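Enolase (alpha proteobacterium BAL199, PDB 3UGV) probably catalyses a magnesium-dependent reaction that starts by abstracting a proton next to a carboxylate, as in the mandelate racemase branch of the enolase superfamily. Local coordinates at residues F[29-34]-F[64-69]; F[135-140]-F[373-378]; F[157-162]-F[189-194]. All coordinates share one frame; numbering follows the deposited sequence.

Contact 1 of 3, residues F[29-34]-F[64-69]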
loop_
_atom_site.group_PDB
_atom_site.type_symbol
_atom_site.label_atom_id
_atom_site.label_comp_id
_atom_site.label_asym_id
_atom_site.label_seq_id
_atom_site.Cartn_x
_atom_site.Cartn_y
_atom_site.Cartn_z
ATOM N N THR F 29 -31.766 24.741 31.068
ATOM C CA THR F 29 -30.682 24.654 32.046
ATOM C C THR F 29 -30.728 23.405 32.924
ATOM O O THR F 29 -31.755 23.072 33.513
ATOM C CB THR F 29 -30.646 25.914 32.949
ATOM O OG1 THR F 29 -30.327 27.064 32.156
ATOM C CG2 THR F 29 -29.596 25.764 34.031
ATOM N N PHE F 30 -29.583 22.742 33.020
ATOM C CA PHE F 30 -29.430 21.497 33.762
ATOM C C PHE F 30 -29.477 21.718 35.281
ATOM O O PHE F 30 -28.678 22.477 35.829
ATOM C CB PHE F 30 -28.091 20.879 33.351
ATOM C CG PHE F 30 -27.799 19.539 33.965
ATOM C CD1 PHE F 30 -27.193 19.445 35.210
ATOM C CD2 PHE F 30 -28.077 18.375 33.274
ATOM C CE1 PHE F 30 -26.903 18.207 35.770
ATOM C CE2 PHE F 30 -27.783 17.130 33.825
ATOM C CZ PHE F 30 -27.199 17.049 35.074
ATOM N N ARG F 31 -30.412 21.055 35.960
ATOM C CA ARG F 31 -30.433 21.070 37.423
ATOM C C ARG F 31 -29.771 19.833 38.044
ATOM O O ARG F 31 -28.808 19.949 38.803
ATOM C CB ARG F 31 -31.856 21.222 37.967
ATOM C CG ARG F 31 -31.911 21.177 39.497
ATOM C CD ARG F 31 -33.327 21.035 40.028
ATOM N NE ARG F 31 -34.045 22.302 39.990
ATOM C CZ ARG F 31 -35.335 22.418 39.696
ATOM N NH1 ARG F 31 -36.055 21.337 39.407
ATOM N NH2 ARG F 31 -35.904 23.618 39.687
ATOM N N LYS F 32 -30.300 18.653 37.740
ATOM C CA LYS F 32 -29.715 17.415 38.251
ATOM C C LYS F 32 -30.119 16.155 37.475
ATOM O O LYS F 32 -31.081 16.157 36.699
ATOM C CB LYS F 32 -30.037 17.239 39.737
ATOM C CG LYS F 32 -31.504 17.041 40.046
ATOM C CD LYS F 32 -31.665 16.291 41.365
ATOM C CE LYS F 32 -33.113 16.276 41.839
ATOM N NZ LYS F 32 -33.318 15.279 42.928
ATOM N N LEU F 33 -29.370 15.080 37.696
ATOM C CA LEU F 33 -29.640 13.804 37.049
ATOM C C LEU F 33 -29.763 12.714 38.109
ATOM O O LEU F 33 -28.943 12.626 39.022
ATOM C CB LEU F 33 -28.527 13.476 36.047
ATOM C CG LEU F 33 -28.413 12.061 35.480
ATOM C CD1 LEU F 33 -27.673 12.074 34.161
ATOM C CD2 LEU F 33 -27.714 11.145 36.463
ATOM N N THR F 34 -30.801 11.896 38.000
ATOM C CA THR F 34 -30.964 10.780 38.923
ATOM C C THR F 34 -30.854 9.444 38.193
ATOM O O THR F 34 -31.470 9.243 37.147
ATOM C CB THR F 34 -32.296 10.846 39.671
ATOM O OG1 THR F 34 -32.341 12.042 40.454
ATOM C CG2 THR F 34 -32.433 9.658 40.587
ATOM N N GLU F 64 -33.576 16.614 35.437
ATOM C CA GLU F 64 -34.418 17.763 35.758
ATOM C C GLU F 64 -33.772 19.018 35.191
ATOM O O GLU F 64 -32.554 19.178 35.277
ATOM C CB GLU F 64 -34.569 17.929 37.274
ATOM C CG GLU F 64 -35.253 16.771 37.988
ATOM C CD GLU F 64 -35.698 17.123 39.409
ATOM O OE1 GLU F 64 -35.586 18.307 39.807
ATOM O OE2 GLU F 64 -36.166 16.208 40.126
ATOM N N THR F 65 -34.574 19.902 34.606
ATOM C CA THR F 65 -34.082 21.237 34.258
ATOM C C THR F 65 -34.694 22.287 35.180
ATOM O O THR F 65 -35.749 22.059 35.787
ATOM C CB THR F 65 -34.379 21.632 32.787
ATOM O OG1 THR F 65 -35.758 21.401 32.491
ATOM C CG2 THR F 65 -33.524 20.835 31.816
ATOM N N GLU F 66 -34.028 23.437 35.279
ATOM C CA GLU F 66 -34.568 24.579 36.006
ATOM C C GLU F 66 -35.943 24.983 35.469
ATOM O O GLU F 66 -36.807 25.435 36.220
ATOM C CB GLU F 66 -33.613 25.773 35.919
ATOM C CG GLU F 66 -32.250 25.540 36.550
ATOM C CD GLU F 66 -32.315 25.318 38.057
ATOM O OE1 GLU F 66 -33.404 25.486 38.647
ATOM O OE2 GLU F 66 -31.268 24.976 38.652
ATOM N N GLU F 67 -36.132 24.808 34.165
ATOM C CA GLU F 67 -37.353 25.212 33.474
ATOM C C GLU F 67 -38.454 24.152 33.553
ATOM O O GLU F 67 -39.519 24.308 32.945
ATOM C CB GLU F 67 -37.049 25.527 32.003
ATOM C CG GLU F 67 -36.082 26.687 31.779
ATOM C CD GLU F 67 -34.632 26.334 32.095
ATOM O OE1 GLU F 67 -34.297 25.126 32.127
ATOM O OE2 GLU F 67 -33.826 27.268 32.309
ATOM N N GLY F 68 -38.189 23.069 34.282
ATOM C CA GLY F 68 -39.190 22.036 34.508
ATOM C C GLY F 68 -39.380 21.012 33.399
ATOM O O GLY F 68 -40.331 20.230 33.432
ATOM N N VAL F 69 -38.482 21.013 32.416
ATOM C CA VAL F 69 -38.521 20.034 31.333
ATOM C C VAL F 69 -37.756 18.769 31.718
ATOM O O VAL F 69 -36.589 18.830 32.082
ATOM C CB VAL F 69 -37.922 20.610 30.049
ATOM C CG1 VAL F 69 -38.091 19.633 28.899
ATOM C CG2 VAL F 69 -38.576 21.952 29.722
#
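A classic beta bulge marks the open end of the antiparallel hairpin formed by strands 30-47 and 52-65, where R31 and K32 both face E64. The carbonyl of E64 takes R31 N at 2.9 Å and, more weakly, K32 N, while E64 N returns a nearly straight bond to K32 O. Beyond the bulge the backbones meet again through E66 N and T29 O, 2.9 Å apart. The extra residue turns R31 toward the second strand, and its side chain, bent at chi3, brings the guanidinium between two acids. E64 OE1 lies in the guanidinium plane and accepts R31 NH1 at 3.1 Å, although the two planes stand 82° apart; E66 OE1 forms a weaker salt bridge with R31 NH2 at 3.3 Å. K32 runs alongside E64, pointing the same way, its CE 3.5 Å from E64 OE2. On the other side of the first strand the F30 ring packs on S94 and L97 of helix 83-97. The chain then makes a type I turn from T65 to G68, and on this turn the side chain of E67 bends at chi2 (74°), carrying its carboxylate back to T29, just ahead of the first strand. With an alanine at E67, T29 N would probably lose its acceptor and the preceding N-terminal residues a packing partner. E67 OE1 receives T29 N at 2.8 Å on its syn side, 35° out of the carboxylate plane.

Contact 2 of 3, residues F[135-140]-F[373-378]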
loop_
_atom_site.group_PDB
_atom_site.type_symbol
_atom_site.label_atom_id
_atom_site.label_comp_id
_atom_site.label_asym_id
_atom_site.label_seq_id
_atom_site.Cartn_x
_atom_site.Cartn_y
_atom_site.Cartn_z
ATOM N N VAL F 135 -30.178 13.772 27.900
ATOM C CA VAL F 135 -30.130 15.195 27.599
ATOM C C VAL F 135 -30.764 15.508 26.242
ATOM O O VAL F 135 -31.424 16.532 26.067
ATOM C CB VAL F 135 -28.685 15.725 27.680
ATOM C CG1 VAL F 135 -28.559 17.067 26.994
ATOM C CG2 VAL F 135 -28.272 15.831 29.125
ATOM N N TRP F 136 -30.580 14.620 25.279
ATOM C CA TRP F 136 -31.176 14.842 23.976
ATOM C C TRP F 136 -32.684 14.678 24.085
ATOM O O TRP F 136 -33.434 15.357 23.388
ATOM C CB TRP F 136 -30.634 13.856 22.944
ATOM C CG TRP F 136 -29.406 14.307 22.218
ATOM C CD1 TRP F 136 -28.132 13.860 22.415
ATOM C CD2 TRP F 136 -29.333 15.272 21.159
ATOM N NE1 TRP F 136 -27.271 14.492 21.558
ATOM C CE2 TRP F 136 -27.980 15.359 20.768
ATOM C CE3 TRP F 136 -30.276 16.070 20.505
ATOM C CZ2 TRP F 136 -27.547 16.211 19.751
ATOM C CZ3 TRP F 136 -29.841 16.923 19.490
ATOM C CH2 TRP F 136 -28.492 16.983 19.124
ATOM N N ASP F 137 -33.124 13.760 24.943
ATOM C CA ASP F 137 -34.553 13.575 25.146
ATOM C C ASP F 137 -35.133 14.838 25.748
ATOM O O ASP F 137 -36.195 15.294 25.332
ATOM C CB ASP F 137 -34.866 12.372 26.044
ATOM C CG ASP F 137 -36.355 12.248 26.352
ATOM O OD1 ASP F 137 -37.146 11.974 25.420
ATOM O OD2 ASP F 137 -36.733 12.430 27.528
ATOM N N ALA F 138 -34.434 15.404 26.727
ATOM C CA ALA F 138 -34.879 16.661 27.341
ATOM C C ALA F 138 -34.968 17.814 26.326
ATOM O O ALA F 138 -35.959 18.534 26.287
ATOM C CB ALA F 138 -33.984 17.036 28.531
ATOM N N LEU F 139 -33.938 17.971 25.495
ATOM C CA LEU F 139 -33.923 19.015 24.477
ATOM C C LEU F 139 -35.085 18.849 23.509
ATOM O O LEU F 139 -35.722 19.814 23.123
ATOM C CB LEU F 139 -32.588 19.009 23.720
ATOM C CG LEU F 139 -32.353 20.083 22.661
ATOM C CD1 LEU F 139 -32.230 21.478 23.280
ATOM C CD2 LEU F 139 -31.094 19.747 21.879
ATOM N N ALA F 140 -35.357 17.613 23.114
ATOM C CA ALA F 140 -36.489 17.322 22.240
ATOM C C ALA F 140 -37.816 17.735 22.881
ATOM O O ALA F 140 -38.648 18.374 22.243
ATOM C CB ALA F 140 -36.508 15.852 21.903
ATOM N N PRO F 373 -43.235 13.598 22.206
ATOM C CA PRO F 373 -42.040 14.443 22.309
ATOM C C PRO F 373 -40.872 13.622 22.832
ATOM O O PRO F 373 -41.105 12.693 23.601
ATOM C CB PRO F 373 -42.443 15.506 23.341
ATOM C CG PRO F 373 -43.932 15.394 23.471
ATOM C CD PRO F 373 -44.254 13.965 23.201
ATOM N N GLY F 374 -39.648 13.959 22.426
ATOM C CA GLY F 374 -38.465 13.206 22.820
ATOM C C GLY F 374 -38.505 11.745 22.405
ATOM O O GLY F 374 -38.860 11.413 21.269
ATOM N N LEU F 375 -38.131 10.872 23.335
ATOM C CA LEU F 375 -38.157 9.429 23.114
ATOM C C LEU F 375 -39.506 8.843 23.511
ATOM O O LEU F 375 -39.753 7.653 23.319
ATOM C CB LEU F 375 -37.062 8.747 23.929
ATOM C CG LEU F 375 -35.622 9.112 23.553
ATOM C CD1 LEU F 375 -34.665 8.638 24.619
ATOM C CD2 LEU F 375 -35.288 8.511 22.204
ATOM N N GLY F 376 -40.370 9.687 24.069
ATOM C CA GLY F 376 -41.672 9.259 24.553
ATOM C C GLY F 376 -41.626 8.140 25.581
ATOM O O GLY F 376 -42.459 7.237 25.559
ATOM N N LEU F 377 -40.651 8.185 26.479
ATOM C CA LEU F 377 -40.554 7.168 27.523
ATOM C C LEU F 377 -41.253 7.630 28.793
ATOM O O LEU F 377 -41.059 8.760 29.243
ATOM C CB LEU F 377 -39.091 6.836 27.853
ATOM C CG LEU F 377 -38.177 6.202 26.805
ATOM C CD1 LEU F 377 -36.874 5.842 27.465
ATOM C CD2 LEU F 377 -38.804 4.971 26.183
ATOM N N ASP F 378 -42.057 6.748 29.375
ATOM C CA ASP F 378 -42.628 6.995 30.695
ATOM C C ASP F 378 -42.497 5.729 31.538
ATOM O O ASP F 378 -42.941 4.644 31.134
ATOM C CB ASP F 378 -44.083 7.452 30.580
ATOM C CG ASP F 378 -44.242 8.660 29.671
ATOM O OD1 ASP F 378 -44.718 8.491 28.529
ATOM O OD2 ASP F 378 -43.875 9.776 30.090
#
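D137 of helix 123-142 reaches across to the type II' turn P373-G376, joining the N-terminal domain to the loop between strand 366-368 and helix 381-387. Just before it on the helix, the W136 indole packs on L147 and L150 and on L151 of a neighbouring subunit. At D137 the carboxylate swings out from the helix with CG anti to the backbone N (chi1 175°), which brings OD1 over the turn. There D137 OD1 accepts L375 N at 2.6 Å, a short and fairly straight bond (167° at the hydrogen) that meets the oxygen nearly along its C-O axis. D137 OD1 also lies 3.2 Å from G374 CA, and the leucine side chain folds back beside the aspartate, L375 CD1 standing 4.0 Å from D137 CB. OD2 is held separately, by a salt bridge to R141 one helical turn on and by the backbone N of R72. Three residues on, the methyl of A140 points at the loop and presses on G374, its CB a tight 3.4 Å from G374 CA. G374 has a positive phi (59°), and a side chain there would run into D137 OD1. The turn is closed by its own bond from G376 N to P373 O, at 3.1 Å. L375 continues the packing onto L147, V332 and H335, while its carbonyl accepts the hydroxyl of Y360. With R141 and two backbone N-H groups around it, this buried carboxylate is likely to stay ionised, a negative charge that ties helix, turn and the strand bearing R72 together.

Contact 3 of 3, residues F[157-162]-F[189-194]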
loop_
_atom_site.group_PDB
_atom_site.type_symbol
_atom_site.label_atom_id
_atom_site.label_comp_id
_atom_site.label_asym_id
_atom_site.label_seq_id
_atom_site.Cartn_x
_atom_site.Cartn_y
_atom_site.Cartn_z
ATOM N N SER F 157 -41.977 4.188 10.272
ATOM C CA SER F 157 -41.632 2.777 10.387
ATOM C C SER F 157 -40.137 2.529 10.188
ATOM O O SER F 157 -39.493 3.183 9.370
ATOM C CB SER F 157 -42.428 1.956 9.361
ATOM O OG SER F 157 -43.695 1.603 9.879
ATOM N N VAL F 158 -39.599 1.577 10.945
ATOM C CA VAL F 158 -38.213 1.150 10.792
ATOM C C VAL F 158 -38.177 -0.370 10.802
ATOM O O VAL F 158 -38.617 -0.993 11.773
ATOM C CB VAL F 158 -37.324 1.650 11.933
ATOM C CG1 VAL F 158 -35.844 1.397 11.594
ATOM C CG2 VAL F 158 -37.573 3.121 12.203
ATOM N N LYS F 159 -37.678 -0.958 9.716
ATOM C CA LYS F 159 -37.617 -2.410 9.584
ATOM C C LYS F 159 -36.759 -2.960 10.708
ATOM O O LYS F 159 -35.688 -2.429 10.983
ATOM C CB LYS F 159 -37.030 -2.808 8.221
ATOM C CG LYS F 159 -37.285 -4.266 7.818
ATOM C CD LYS F 159 -36.676 -4.586 6.460
ATOM C CE LYS F 159 -35.193 -4.240 6.466
ATOM N NZ LYS F 159 -34.529 -4.427 5.142
ATOM N N ALA F 160 -37.232 -4.000 11.382
ATOM C CA ALA F 160 -36.462 -4.556 12.489
ATOM C C ALA F 160 -36.333 -6.058 12.363
ATOM O O ALA F 160 -37.002 -6.688 11.551
ATOM C CB ALA F 160 -37.092 -4.185 13.827
ATOM N N TYR F 161 -35.448 -6.630 13.161
ATOM C CA TYR F 161 -35.331 -8.073 13.257
ATOM C C TYR F 161 -35.367 -8.422 14.726
ATOM O O TYR F 161 -35.009 -7.604 15.582
ATOM C CB TYR F 161 -34.036 -8.575 12.596
ATOM C CG TYR F 161 -32.736 -8.162 13.294
ATOM C CD1 TYR F 161 -32.136 -8.992 14.222
ATOM C CD2 TYR F 161 -32.103 -6.958 12.993
ATOM C CE1 TYR F 161 -30.955 -8.631 14.843
ATOM C CE2 TYR F 161 -30.925 -6.596 13.598
ATOM C CZ TYR F 161 -30.358 -7.441 14.525
ATOM O OH TYR F 161 -29.199 -7.103 15.145
ATOM N N ASN F 162 -35.795 -9.638 15.021
ATOM C CA ASN F 162 -36.076 -10.015 16.393
ATOM C C ASN F 162 -34.877 -10.701 17.053
ATOM O O ASN F 162 -34.540 -11.841 16.713
ATOM C CB ASN F 162 -37.320 -10.930 16.415
ATOM C CG ASN F 162 -37.860 -11.166 17.818
ATOM O OD1 ASN F 162 -37.144 -11.036 18.819
ATOM N ND2 ASN F 162 -39.133 -11.530 17.895
ATOM N N GLY F 189 -45.279 -10.644 10.245
ATOM C CA GLY F 189 -44.175 -11.110 11.074
ATOM C C GLY F 189 -42.849 -10.412 10.821
ATOM O O GLY F 189 -42.690 -9.719 9.803
ATOM N N PHE F 190 -41.900 -10.576 11.747
ATOM C CA PHE F 190 -40.540 -10.082 11.510
ATOM C C PHE F 190 -39.964 -10.687 10.239
ATOM O O PHE F 190 -40.215 -11.855 9.931
ATOM C CB PHE F 190 -39.615 -10.418 12.674
ATOM C CG PHE F 190 -39.752 -9.494 13.842
ATOM C CD1 PHE F 190 -39.311 -8.184 13.753
ATOM C CD2 PHE F 190 -40.304 -9.937 15.036
ATOM C CE1 PHE F 190 -39.424 -7.322 14.833
ATOM C CE2 PHE F 190 -40.408 -9.080 16.123
ATOM C CZ PHE F 190 -39.970 -7.768 16.018
ATOM N N LYS F 191 -39.181 -9.903 9.509
ATOM C CA LYS F 191 -38.563 -10.391 8.280
ATOM C C LYS F 191 -37.150 -10.907 8.538
ATOM O O LYS F 191 -36.470 -11.370 7.616
ATOM C CB LYS F 191 -38.541 -9.298 7.219
ATOM C CG LYS F 191 -39.908 -8.712 6.860
ATOM C CD LYS F 191 -39.700 -7.429 6.015
ATOM C CE LYS F 191 -40.956 -6.950 5.281
ATOM N NZ LYS F 191 -42.047 -6.444 6.163
ATOM N N GLY F 192 -36.708 -10.822 9.791
ATOM C CA GLY F 192 -35.396 -11.323 10.156
ATOM C C GLY F 192 -35.351 -11.700 11.625
ATOM O O GLY F 192 -36.066 -11.136 12.442
ATOM N N LEU F 193 -34.507 -12.670 11.949
ATOM C CA LEU F 193 -34.368 -13.181 13.309
ATOM C C LEU F 193 -32.874 -13.224 13.584
ATOM O O LEU F 193 -32.109 -13.566 12.691
ATOM C CB LEU F 193 -34.922 -14.614 13.387
ATOM C CG LEU F 193 -36.405 -14.808 13.075
ATOM C CD1 LEU F 193 -36.757 -16.277 13.065
ATOM C CD2 LEU F 193 -37.254 -14.081 14.108
ATOM N N LYS F 194 -32.443 -12.883 14.792
ATOM C CA LYS F 194 -31.060 -13.166 15.162
ATOM C C LYS F 194 -30.916 -14.586 15.695
ATOM O O LYS F 194 -31.604 -14.984 16.630
ATOM C CB LYS F 194 -30.515 -12.176 16.192
ATOM C CG LYS F 194 -29.084 -12.537 16.621
ATOM C CD LYS F 194 -28.354 -11.352 17.171
ATOM C CE LYS F 194 -27.881 -10.453 16.056
ATOM N NZ LYS F 194 -27.433 -9.158 16.621
HETATM O O HOH W 1 -38.965 -7.177 9.662
HETATM O O HOH W 2 -33.677 -13.826 18.290
#
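N162, at the end of strand 157-162, is bridged to L193 at the start of strand 192-196, with Y161 beside G192; this is a single beta bridge, the two strands running in the same general direction at 42°. N162 N gives its hydrogen to G192 O at 3.0 Å, and N162 O accepts K194 N at 3.0 Å. That oxygen also takes a water, which lies within hydrogen-bonding distance of K194 O as well. A second water joins A160 O to K191 N, 2.7 Å from the latter, where the backbones have drawn apart. The side-chain amide of N162 is satisfied outside the bridge: OD1 by N164 N, ND2 by L181 O and E184. Its CB sits over one face of the F190 ring, 3.7 Å from the centroid, with amide and ring planes 60° apart; A160 O lies at the edge of that ring. K194, bent at chi3 (-78°), passes obliquely beside the Y161 ring and donates NZ to Y161 OH at 3.1 Å. The same ammonium forms salt bridges to E251 and E347, and the nearest atom of the side chain is about 4 Å from the magnesium ion held by D225, E251 and E277. The Y161 ring meets W249 edge-to-face. The bridge thus couples strand 157-162, which pairs with strands 346-348 and 366-368, to the first strand of the parallel barrel sheet, beside strand 221-225.

Overall arrangement
The three contacts run from the N-terminal domain into the barrel. Contacts 1 and 2 lie close, their centres about 13 Å apart, and touch where V69 CG1 packs on A138 O at 3.5 Å. Both halves of contact 1 precede contact 2 in sequence; the long span between the halves of contact 2 holds contact 3 and most of the barrel, so 373-378 returns to the N-terminal domain only near the chain's end. Contact 3 lies about 25 Å from contact 2 and about 36 Å from contact 1, centre to centre. Thus contact 1 belongs to the hairpin, contact 2 joins the two domains, and contact 3 lies beside the magnesium site.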